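Local coordinates for acyl-CoA dehydrogenase FadE3 (Mycobacterium smegmatis, PDB 4IV6), which belongs to the acyl-CoA dehydrogenase family of flavoproteins and binds dihydroflavine-adenine dinucleotide beside its helical C-terminal domain, at residues 244-249 against 370-375; 315-320 against 377-382; 250-255 against 360-365. One frame throughout, in Å; residues are numbered along the deposited sequence.

Contact 1: residues 244-249 against 370-375; sequences VGRLQV and EIQRNV. With FDA (dihydroflavine-adenine dinucleotide), chain D.
R246 of helix 234-270 reaches across to Q372 and V375 of helix 369-383, joining two members of the helical C-terminal domain of the acyl-CoA dehydrogenase fold. The nearest CA atoms, those of R246 and Q372, are 9.7 Å apart, evidence that the helices meet here through long side chains and not through close backbones. Along the second helix the first residues face dihydroflavine-adenine dinucleotide. E370 bends at chi2 (72°), and its OE1 accepts a 2.7 Å hydrogen bond from the ribose hydroxyl O2B of dihydroflavine-adenine dinucleotide. I371 then brings CD1 to 3.7 Å from C5A of the adenine. Q372 belongs to the other side. Its CG lies anti to the backbone N (chi1 -173°), which starts the chain toward helix 234-270, and OE1 ends 2.9 Å from R246 NE. The Q372 NE2 atom stands 3.7 Å above one face of the R246 guanidinium, displaced toward the rim; with the two planes 70° apart, amide and guanidinium are steeply inclined and not stacked. R373 departs toward the second subunit, where its NE forms a salt bridge with D290 of that chain. N374 returns to the adenine, with ND2 3.3 Å from N1A. V375 closes the contact on the guanidinium, placing both CG1 and CG2 at 4.1 Å from R246 NH2.

Contact 2: residues 315-320 against 377-382; sequences CDMEAG and AKQLVA
D316 OD1 is gripped by two groups, the backbone N of M317 at 2.7 Å and the guanidinium NH2 of R383 in a salt bridge, while D316 CG lies 3.9 Å from Q379 NE2. The M317 bond is bent, with an N-H...O angle of 131°, and comes from above the carboxylate plane. It is possible because chi1 of D316 (58°) tucks CG between the backbone N and the carbonyl carbon, in the first turn of helix 316-340. This turn packs against helix 369-383 as a roughly antiparallel pair, segment axes 148° apart. Two waters carry the polar link. One donates to both Q379 OE1 (2.8 Å) and D316 O. The other donates to D316 OD2 and accepts from Q379 NE2 (2.9 Å). The Q379 amide is thereby held at both ends, and its OE1 rests 3.3 Å from M317 CA. Alongside it M317, extended as far as SD and bent beyond, slides past Q379 in the opposite direction and crosses L380 at about a right angle, M317 SD meeting L380 CD2 at 3.6 Å. L380 also packs on L288 of the second subunit. The contact thus divides into a water-bridged polar half, which probably fixes the rotation of the Q379 amide, and an apolar thioether-methyl half.

Contact 3: residues 250-255 against 360-365; sequences AARATG and PLMIVG. With FDA (dihydroflavine-adenine dinucleotide), chain D.
A buried arginine presents its guanidinium edge to a methyl group: R252 NH2 lies 3.4 Å from L361 CD1, near the guanidinium plane. The charge is answered by E366, whose OE2 forms a salt bridge with the same NH2, and NH1 is hydrogen-bonded to Q248. The R252 chain bends at chi3 (-115°), bringing NH2 obliquely across L361. The helices concerned, 234-270 and 352-364, run nearly antiparallel within the helical C-terminal domain; their local axes make 154° and approach to 9.8 Å. Between them sits M362, whose chain bends at chi2 and chi3. In one of its two deposited conformers, M362 CE lies 3.8 Å from A253 CA and 4.2 Å from A253 CB, while in that same copy M362 CG meets R252 CB at 4.2 Å. L361 has a second role. Its two methyls part, CD1 to the arginine and CD2 to dihydroflavine-adenine dinucleotide, 3.5 Å from the ring methyl C7M. Just beyond the helix end, G365 O comes within 3.1 Å of C9A of the same ligand. Chemically, the salt bridge and the bond to Q248 probably offset the cost of burying the R252 charge, so that a polar group can occupy an interior shared with leucine and methionine.

All three contacts fall within the C-terminal helical domain. The centre of contact 1 lies about 10 Å from those of contacts 2 and 3, which are about 19 Å from each other and do not touch. Contact 1 shares helix 369-383 with contact 2 and helix 234-270 with contact 3, so it joins the other two: Q372 NE2 packs on G320 CA at 3.4 Å, and V249 CG1 on M362 CG in one conformer of M362. Along the chain, contact 3 is nested inside contact 1, whereas contact 2 crosses both. Contacts 1 and 3 touch dihydroflavine-adenine dinucleotide and the third subunit; contacts 1 and 2 touch the second, linking the dinucleotide site and the assembly.

Contact 1: residues 244-249 against 370-375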
loop_
_atom_site.group_PDB
_atom_site.type_symbol
_atom_site.label_atom_id
_atom_site.label_comp_id
_atom_site.label_asym_id
_atom_site.label_seq_id
_atom_site.Cartn_x
_atom_site.Cartn_y
_atom_site.Cartn_z
ATOM N N VAL B 244 25.583 7.466 12.256
ATOM C CA VAL B 244 25.407 6.562 13.404
ATOM C C VAL B 244 23.954 6.573 13.870
ATOM O O VAL B 244 23.347 5.511 14.116
ATOM C CB VAL B 244 26.324 6.960 14.588
ATOM C CG1 VAL B 244 26.072 6.066 15.779
ATOM C CG2 VAL B 244 27.787 6.864 14.185
ATOM N N GLY B 245 23.382 7.767 13.989
ATOM C CA GLY B 245 22.034 7.894 14.516
ATOM C C GLY B 245 20.982 7.186 13.664
ATOM O O GLY B 245 20.129 6.473 14.175
ATOM N N ARG B 246 21.040 7.378 12.365
ATOM C CA ARG B 246 20.095 6.731 11.483
ATOM C C ARG B 246 20.262 5.191 11.502
ATOM O O ARG B 246 19.283 4.468 11.488
ATOM C CB ARG B 246 20.249 7.284 10.067
ATOM C CG ARG B 246 19.688 8.691 9.939
ATOM C CD ARG B 246 20.145 9.360 8.660
ATOM N NE ARG B 246 19.439 10.635 8.478
ATOM C CZ ARG B 246 19.885 11.665 7.761
ATOM N NH1 ARG B 246 21.040 11.625 7.152
ATOM N NH2 ARG B 246 19.171 12.754 7.678
ATOM N N LEU B 247 21.504 4.707 11.532
ATOM C CA LEU B 247 21.745 3.251 11.611
ATOM C C LEU B 247 21.203 2.661 12.908
ATOM O O LEU B 247 20.584 1.590 12.891
ATOM C CB LEU B 247 23.212 2.898 11.417
ATOM C CG LEU B 247 23.753 3.069 10.002
ATOM C CD1 LEU B 247 25.272 2.931 9.982
ATOM C CD2 LEU B 247 23.101 2.103 9.023
ATOM N N GLN B 248 21.410 3.349 14.029
ATOM C CA GLN B 248 20.888 2.860 15.296
ATOM C C GLN B 248 19.365 2.888 15.343
ATOM O O GLN B 248 18.750 1.968 15.859
ATOM C CB GLN B 248 21.519 3.541 16.513
ATOM C CG GLN B 248 21.226 5.022 16.654
ATOM C CD GLN B 248 20.063 5.336 17.613
ATOM O OE1 GLN B 248 19.323 4.421 18.036
ATOM N NE2 GLN B 248 19.901 6.651 17.962
ATOM N N VAL B 249 18.751 3.911 14.766
ATOM C CA VAL B 249 17.298 3.940 14.713
ATOM C C VAL B 249 16.761 2.837 13.808
ATOM O O VAL B 249 15.758 2.204 14.167
ATOM C CB VAL B 249 16.771 5.309 14.273
ATOM C CG1 VAL B 249 15.258 5.283 14.044
ATOM C CG2 VAL B 249 17.118 6.367 15.315
ATOM N N GLU B 370 9.249 12.165 6.387
ATOM C CA GLU B 370 9.119 13.146 5.306
ATOM C C GLU B 370 10.466 13.861 5.089
ATOM O O GLU B 370 10.949 13.976 3.956
ATOM C CB GLU B 370 8.002 14.159 5.544
ATOM C CG GLU B 370 6.586 13.548 5.627
ATOM C CD GLU B 370 6.322 12.762 6.898
ATOM O OE1 GLU B 370 6.911 13.092 7.945
ATOM O OE2 GLU B 370 5.533 11.777 6.841
ATOM N N ILE B 371 11.100 14.295 6.172
ATOM C CA ILE B 371 12.410 14.923 6.039
ATOM C C ILE B 371 13.413 13.909 5.477
ATOM O O ILE B 371 14.226 14.240 4.622
ATOM C CB ILE B 371 12.952 15.510 7.357
ATOM C CG1 ILE B 371 12.057 16.648 7.835
ATOM C CG2 ILE B 371 14.403 15.984 7.174
ATOM C CD1 ILE B 371 11.903 17.793 6.872
ATOM N N GLN B 372 13.347 12.681 5.959
ATOM C CA GLN B 372 14.286 11.664 5.489
ATOM C C GLN B 372 14.171 11.430 3.954
ATOM O O GLN B 372 15.182 11.257 3.268
ATOM C CB GLN B 372 14.060 10.377 6.263
ATOM C CG GLN B 372 15.076 9.300 5.975
ATOM C CD GLN B 372 16.476 9.723 6.348
ATOM O OE1 GLN B 372 16.861 9.626 7.508
ATOM N NE2 GLN B 372 17.251 10.193 5.356
ATOM N N ARG B 373 12.953 11.409 3.418
ATOM C CA ARG B 373 12.798 11.240 1.952
ATOM C C ARG B 373 13.370 12.423 1.208
ATOM O O ARG B 373 13.986 12.250 0.159
ATOM C CB ARG B 373 11.326 11.083 1.534
ATOM C CG ARG B 373 10.674 9.801 1.977
ATOM C CD ARG B 373 9.394 9.510 1.203
ATOM N NE ARG B 373 8.847 8.208 1.606
ATOM C CZ ARG B 373 8.120 8.008 2.708
ATOM N NH1 ARG B 373 7.809 9.005 3.522
ATOM N NH2 ARG B 373 7.684 6.788 2.985
ATOM N N ASN B 374 13.142 13.639 1.720
ATOM C CA ASN B 374 13.727 14.841 1.096
ATOM C C ASN B 374 15.240 14.715 1.002
ATOM O O ASN B 374 15.849 15.081 -0.006
ATOM C CB ASN B 374 13.434 16.137 1.887
ATOM C CG ASN B 374 11.978 16.558 1.851
ATOM O OD1 ASN B 374 11.163 16.160 0.966
ATOM N ND2 ASN B 374 11.631 17.401 2.819
ATOM N N VAL B 375 15.847 14.225 2.077
ATOM C CA VAL B 375 17.304 14.147 2.170
ATOM C C VAL B 375 17.805 13.111 1.172
ATOM O O VAL B 375 18.771 13.340 0.453
ATOM C CB VAL B 375 17.735 13.775 3.608
ATOM C CG1 VAL B 375 19.187 13.307 3.659
ATOM C CG2 VAL B 375 17.566 14.965 4.556
HETATM P PA FDA D . 7.751 19.388 12.522
HETATM O O1A FDA D . 9.108 19.768 11.986
HETATM O O2A FDA D . 6.879 20.416 13.188
HETATM O O5B FDA D . 6.934 18.697 11.331
HETATM C C5B FDA D . 5.524 18.388 11.418
HETATM C C4B FDA D . 5.095 17.654 10.136
HETATM O O4B FDA D . 5.452 18.403 8.958
HETATM C C3B FDA D . 5.798 16.323 9.973
HETATM O O3B FDA D . 4.953 15.433 9.212
HETATM C C2B FDA D . 7.039 16.712 9.198
HETATM O O2B FDA D . 7.648 15.645 8.478
HETATM C C1B FDA D . 6.443 17.701 8.225
HETATM N N9A FDA D . 7.440 18.648 7.656
HETATM C C8A FDA D . 8.044 19.653 8.328
HETATM N N7A FDA D . 8.853 20.346 7.503
HETATM C C5A FDA D . 8.767 19.759 6.285
HETATM C C6A FDA D . 9.353 19.970 4.972
HETATM N N6A FDA D . 10.216 20.972 4.794
HETATM N N1A FDA D . 9.030 19.154 3.944
HETATM C C2A FDA D . 8.136 18.165 4.114
HETATM N N3A FDA D . 7.551 17.898 5.303
HETATM C C4A FDA D . 7.815 18.660 6.383
HETATM N N1 FDA D . 15.032 15.380 19.456
HETATM C C2 FDA D . 16.230 15.614 19.984
HETATM O O2 FDA D . 16.852 16.637 19.638
HETATM N N3 FDA D . 16.791 14.783 20.880
HETATM C C4 FDA D . 16.209 13.673 21.334
HETATM O O4 FDA D . 16.768 12.944 22.198
HETATM C C4X FDA D . 14.887 13.325 20.774
HETATM N N5 FDA D . 14.178 12.247 21.169
HETATM C C5X FDA D . 12.838 12.215 20.961
HETATM C C6 FDA D . 12.007 11.360 21.694
HETATM C C7 FDA D . 10.634 11.296 21.457
HETATM C C7M FDA D . 9.748 10.396 22.279
HETATM C C8 FDA D . 10.066 12.094 20.444
HETATM C C8M FDA D . 8.593 12.092 20.105
HETATM C C9 FDA D . 10.887 12.947 19.724
HETATM C C9A FDA D . 12.265 13.033 19.982
HETATM N N10 FDA D . 13.056 13.942 19.249
HETATM C C10 FDA D . 14.308 14.284 19.807
HETATM C "C1'" FDA D . 12.351 15.008 18.530
HETATM C "C2'" FDA D . 12.211 14.565 17.089
HETATM O "O2'" FDA D . 13.481 14.509 16.440
HETATM C "C3'" FDA D . 11.269 15.536 16.378
HETATM O "O3'" FDA D . 9.939 15.229 16.783
HETATM C "C4'" FDA D . 11.350 15.459 14.871
HETATM O "O4'" FDA D . 12.517 16.215 14.509
HETATM C "C5'" FDA D . 10.138 16.125 14.194
HETATM O "O5'" FDA D . 9.967 17.410 14.749
HETATM P P FDA D . 8.584 18.157 14.940
HETATM O O1P FDA D . 9.003 19.554 15.354
HETATM O O2P FDA D . 7.713 17.362 15.851
HETATM O O3P FDA D . 7.957 18.103 13.454
#

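Contact 2: residues 315-320 against 377-382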
loop_
_atom_site.group_PDB
_atom_site.type_symbol
_atom_site.label_atom_id
_atom_site.label_comp_id
_atom_site.label_asym_id
_atom_site.label_seq_id
_atom_site.Cartn_x
_atom_site.Cartn_y
_atom_site.Cartn_z
ATOM N N CYS B 315 28.258 6.229 3.045
ATOM C CA CYS B 315 27.130 5.505 3.620
ATOM C C CYS B 315 26.049 6.440 4.129
ATOM O O CYS B 315 25.127 5.978 4.805
ATOM C CB CYS B 315 27.631 4.668 4.798
ATOM S SG CYS B 315 28.277 5.759 6.085
ATOM N N ASP B 316 26.139 7.741 3.812
ATOM C CA ASP B 316 25.201 8.700 4.368
ATOM C C ASP B 316 23.777 8.476 3.819
ATOM O O ASP B 316 22.809 8.434 4.577
ATOM C CB ASP B 316 25.690 10.164 4.211
ATOM C CG ASP B 316 25.937 10.580 2.764
ATOM O OD1 ASP B 316 25.851 9.767 1.804
ATOM O OD2 ASP B 316 26.230 11.775 2.587
ATOM N N MET B 317 23.661 8.292 2.519
ATOM C CA MET B 317 22.367 7.998 1.891
ATOM C C MET B 317 21.856 6.613 2.334
ATOM O O MET B 317 20.675 6.429 2.613
ATOM C CB MET B 317 22.487 8.059 0.375
ATOM C CG MET B 317 21.178 7.766 -0.375
ATOM S SD MET B 317 21.431 7.867 -2.161
ATOM C CE MET B 317 22.068 6.260 -2.548
ATOM N N GLU B 318 22.759 5.649 2.393
ATOM C CA GLU B 318 22.390 4.280 2.708
ATOM C C GLU B 318 21.856 4.169 4.155
ATOM O O GLU B 318 20.903 3.443 4.413
ATOM C CB GLU B 318 23.584 3.352 2.452
ATOM C CG GLU B 318 23.935 3.211 0.974
ATOM C CD GLU B 318 24.850 4.283 0.402
ATOM O OE1 GLU B 318 25.141 5.338 1.061
ATOM O OE2 GLU B 318 25.262 4.053 -0.767
ATOM N N ALA B 319 22.464 4.918 5.075
ATOM C CA ALA B 319 21.959 5.010 6.445
ATOM C C ALA B 319 20.543 5.579 6.533
ATOM O O ALA B 319 19.713 5.063 7.273
ATOM C CB ALA B 319 22.905 5.790 7.326
ATOM N N GLY B 320 20.269 6.647 5.796
ATOM C CA GLY B 320 18.922 7.216 5.729
ATOM C C GLY B 320 17.920 6.246 5.102
ATOM O O GLY B 320 16.780 6.118 5.574
ATOM N N ALA B 377 16.263 12.084 -1.625
ATOM C CA ALA B 377 16.102 12.539 -3.020
ATOM C C ALA B 377 17.287 13.400 -3.469
ATOM O O ALA B 377 17.820 13.233 -4.551
ATOM C CB ALA B 377 14.794 13.292 -3.204
ATOM N N LYS B 378 17.700 14.303 -2.594
ATOM C CA LYS B 378 18.795 15.204 -2.872
ATOM C C LYS B 378 20.112 14.429 -3.005
ATOM O O LYS B 378 20.921 14.708 -3.912
ATOM C CB LYS B 378 18.872 16.239 -1.746
ATOM C CG LYS B 378 19.871 17.347 -1.950
ATOM C CD LYS B 378 19.678 18.410 -0.862
ATOM C CE LYS B 378 21.005 19.057 -0.488
ATOM N NZ LYS B 378 21.458 19.984 -1.553
ATOM N N GLN B 379 20.307 13.442 -2.119
ATOM C CA GLN B 379 21.477 12.569 -2.149
ATOM C C GLN B 379 21.504 11.723 -3.421
ATOM O O GLN B 379 22.546 11.582 -4.065
ATOM C CB GLN B 379 21.545 11.669 -0.892
ATOM C CG GLN B 379 21.904 12.418 0.397
ATOM C CD GLN B 379 21.563 11.625 1.665
ATOM O OE1 GLN B 379 20.666 10.768 1.665
ATOM N NE2 GLN B 379 22.261 11.931 2.757
ATOM N N LEU B 380 20.358 11.175 -3.818
ATOM C CA LEU B 380 20.309 10.422 -5.057
ATOM C C LEU B 380 20.757 11.246 -6.249
ATOM O O LEU B 380 21.485 10.756 -7.103
ATOM C CB LEU B 380 18.910 9.860 -5.325
ATOM C CG LEU B 380 18.547 8.664 -4.470
ATOM C CD1 LEU B 380 17.052 8.463 -4.471
ATOM C CD2 LEU B 380 19.261 7.393 -4.950
ATOM N N VAL B 381 20.337 12.502 -6.294
ATOM C CA VAL B 381 20.732 13.408 -7.369
ATOM C C VAL B 381 22.233 13.771 -7.296
ATOM O O VAL B 381 22.929 13.780 -8.320
ATOM C CB VAL B 381 19.811 14.647 -7.392
ATOM C CG1 VAL B 381 20.416 15.789 -8.244
ATOM C CG2 VAL B 381 18.431 14.232 -7.896
ATOM N N ALA B 382 22.724 14.014 -6.096
ATOM C CA ALA B 382 24.124 14.359 -5.894
ATOM C C ALA B 382 25.003 13.198 -6.350
ATOM O O ALA B 382 26.029 13.392 -6.986
ATOM C CB ALA B 382 24.401 14.654 -4.431
HETATM O O HOH W 1 20.217 9.972 4.339
HETATM O O HOH W 2 24.384 13.843 3.055
#

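Contact 3: residues 250-255 against 360-365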
loop_
_atom_site.group_PDB
_atom_site.type_symbol
_atom_site.label_atom_id
_atom_site.label_comp_id
_atom_site.label_asym_id
_atom_site.label_seq_id
_atom_site.Cartn_x
_atom_site.Cartn_y
_atom_site.Cartn_z
ATOM N N ALA B 250 17.405 2.606 12.657
ATOM C CA ALA B 250 17.021 1.491 11.788
ATOM C C ALA B 250 17.070 0.158 12.544
ATOM O O ALA B 250 16.180 -0.673 12.409
ATOM C CB ALA B 250 17.895 1.438 10.556
ATOM N N ALA B 251 18.122 -0.046 13.325
ATOM C CA ALA B 251 18.265 -1.243 14.167
ATOM C C ALA B 251 17.182 -1.353 15.231
ATOM O O ALA B 251 16.719 -2.452 15.523
ATOM C CB ALA B 251 19.638 -1.260 14.833
ATOM N N ARG B 252 16.788 -0.230 15.843
ATOM C CA ARG B 252 15.658 -0.274 16.736
ATOM C C ARG B 252 14.420 -0.813 16.077
ATOM O O ARG B 252 13.653 -1.563 16.686
ATOM C CB ARG B 252 15.281 1.102 17.253
ATOM C CG ARG B 252 15.910 1.470 18.518
ATOM C CD ARG B 252 15.285 2.741 19.067
ATOM N NE ARG B 252 16.287 3.757 19.075
ATOM C CZ ARG B 252 16.052 5.032 19.301
ATOM N NH1 ARG B 252 17.069 5.844 19.297
ATOM N NH2 ARG B 252 14.827 5.486 19.532
ATOM N N ALA B 253 14.210 -0.369 14.845
ATOM C CA ALA B 253 13.034 -0.716 14.089
ATOM C C ALA B 253 13.096 -2.189 13.651
ATOM O O ALA B 253 12.105 -2.902 13.749
ATOM C CB ALA B 253 12.868 0.246 12.908
ATOM N N THR B 254 14.253 -2.684 13.211
ATOM C CA THR B 254 14.308 -4.095 12.897
ATOM C C THR B 254 14.162 -4.969 14.139
ATOM O O THR B 254 13.658 -6.064 14.047
ATOM C CB THR B 254 15.549 -4.522 12.110
ATOM O OG1 THR B 254 16.739 -4.187 12.831
ATOM C CG2 THR B 254 15.523 -3.901 10.735
ATOM N N GLY B 255 14.555 -4.454 15.301
ATOM C CA GLY B 255 14.444 -5.190 16.554
ATOM C C GLY B 255 13.002 -5.304 16.976
ATOM O O GLY B 255 12.537 -6.402 17.311
ATOM N N PRO B 360 5.717 3.751 15.871
ATOM C CA PRO B 360 5.651 5.104 15.348
ATOM C C PRO B 360 6.760 6.041 15.830
ATOM O O PRO B 360 7.088 7.012 15.121
ATOM C CB PRO B 360 4.271 5.601 15.793
ATOM C CG PRO B 360 3.497 4.387 16.119
ATOM C CD PRO B 360 4.486 3.389 16.596
ATOM N N LEU B 361 7.379 5.728 16.961
ATOM C CA LEU B 361 8.480 6.559 17.466
ATOM C C LEU B 361 9.578 6.715 16.430
ATOM O O LEU B 361 10.060 7.832 16.218
ATOM C CB LEU B 361 9.062 5.980 18.749
ATOM C CG LEU B 361 10.150 6.773 19.504
ATOM C CD1 LEU B 361 11.546 6.404 19.054
ATOM C CD2 LEU B 361 9.966 8.289 19.441
ATOM N N MET B 362 9.976 5.622 15.776
ATOM C CA MET B 362 11.073 5.649 14.808
ATOM C C MET B 362 10.691 6.345 13.510
ATOM O O MET B 362 11.551 6.702 12.719
ATOM C CB MET B 362 11.563 4.226 14.511
ATOM C CG MET B 362 12.370 3.611 15.652
ATOM S SD MET B 362 11.376 3.045 17.040
ATOM C CE MET B 362 10.928 1.388 16.454
ATOM N N ILE B 363 9.403 6.535 13.297
ATOM C CA ILE B 363 8.880 7.231 12.124
ATOM C C ILE B 363 8.812 8.758 12.316
ATOM O O ILE B 363 9.246 9.505 11.429
ATOM C CB ILE B 363 7.479 6.676 11.796
ATOM C CG1 ILE B 363 7.628 5.309 11.133
ATOM C CG2 ILE B 363 6.694 7.588 10.887
ATOM C CD1 ILE B 363 6.302 4.605 10.898
ATOM N N VAL B 364 8.264 9.216 13.446
ATOM C CA VAL B 364 7.966 10.651 13.670
ATOM C C VAL B 364 8.886 11.347 14.644
ATOM O O VAL B 364 8.907 12.584 14.694
ATOM C CB VAL B 364 6.530 10.923 14.197
ATOM C CG1 VAL B 364 5.507 10.324 13.280
ATOM C CG2 VAL B 364 6.322 10.427 15.638
ATOM N N GLY B 365 9.605 10.566 15.431
ATOM C CA GLY B 365 10.323 11.081 16.600
ATOM C C GLY B 365 11.823 10.836 16.588
ATOM O O GLY B 365 12.497 10.997 17.614
HETATM P PA FDA D . 7.751 19.388 12.522
HETATM O O1A FDA D . 9.108 19.768 11.986
HETATM O O2A FDA D . 6.879 20.416 13.188
HETATM O O5B FDA D . 6.934 18.697 11.331
HETATM C C5B FDA D . 5.524 18.388 11.418
HETATM C C4B FDA D . 5.095 17.654 10.136
HETATM O O4B FDA D . 5.452 18.403 8.958
HETATM C C3B FDA D . 5.798 16.323 9.973
HETATM O O3B FDA D . 4.953 15.433 9.212
HETATM C C2B FDA D . 7.039 16.712 9.198
HETATM O O2B FDA D . 7.648 15.645 8.478
HETATM C C1B FDA D . 6.443 17.701 8.225
HETATM N N9A FDA D . 7.440 18.648 7.656
HETATM C C8A FDA D . 8.044 19.653 8.328
HETATM N N7A FDA D . 8.853 20.346 7.503
HETATM C C5A FDA D . 8.767 19.759 6.285
HETATM C C6A FDA D . 9.353 19.970 4.972
HETATM N N6A FDA D . 10.216 20.972 4.794
HETATM N N1A FDA D . 9.030 19.154 3.944
HETATM C C2A FDA D . 8.136 18.165 4.114
HETATM N N3A FDA D . 7.551 17.898 5.303
HETATM C C4A FDA D . 7.815 18.660 6.383
HETATM N N1 FDA D . 15.032 15.380 19.456
HETATM C C2 FDA D . 16.230 15.614 19.984
HETATM O O2 FDA D . 16.852 16.637 19.638
HETATM N N3 FDA D . 16.791 14.783 20.880
HETATM C C4 FDA D . 16.209 13.673 21.334
HETATM O O4 FDA D . 16.768 12.944 22.198
HETATM C C4X FDA D . 14.887 13.325 20.774
HETATM N N5 FDA D . 14.178 12.247 21.169
HETATM C C5X FDA D . 12.838 12.215 20.961
HETATM C C6 FDA D . 12.007 11.360 21.694
HETATM C C7 FDA D . 10.634 11.296 21.457
HETATM C C7M FDA D . 9.748 10.396 22.279
HETATM C C8 FDA D . 10.066 12.094 20.444
HETATM C C8M FDA D . 8.593 12.092 20.105
HETATM C C9 FDA D . 10.887 12.947 19.724
HETATM C C9A FDA D . 12.265 13.033 19.982
HETATM N N10 FDA D . 13.056 13.942 19.249
HETATM C C10 FDA D . 14.308 14.284 19.807
HETATM C "C1'" FDA D . 12.351 15.008 18.530
HETATM C "C2'" FDA D . 12.211 14.565 17.089
HETATM O "O2'" FDA D . 13.481 14.509 16.440
HETATM C "C3'" FDA D . 11.269 15.536 16.378
HETATM O "O3'" FDA D . 9.939 15.229 16.783
HETATM C "C4'" FDA D . 11.350 15.459 14.871
HETATM O "O4'" FDA D . 12.517 16.215 14.509
HETATM C "C5'" FDA D . 10.138 16.125 14.194
HETATM O "O5'" FDA D . 9.967 17.410 14.749
HETATM P P FDA D . 8.584 18.157 14.940
HETATM O O1P FDA D . 9.003 19.554 15.354
HETATM O O2P FDA D . 7.713 17.362 15.851
HETATM O O3P FDA D . 7.957 18.103 13.454
#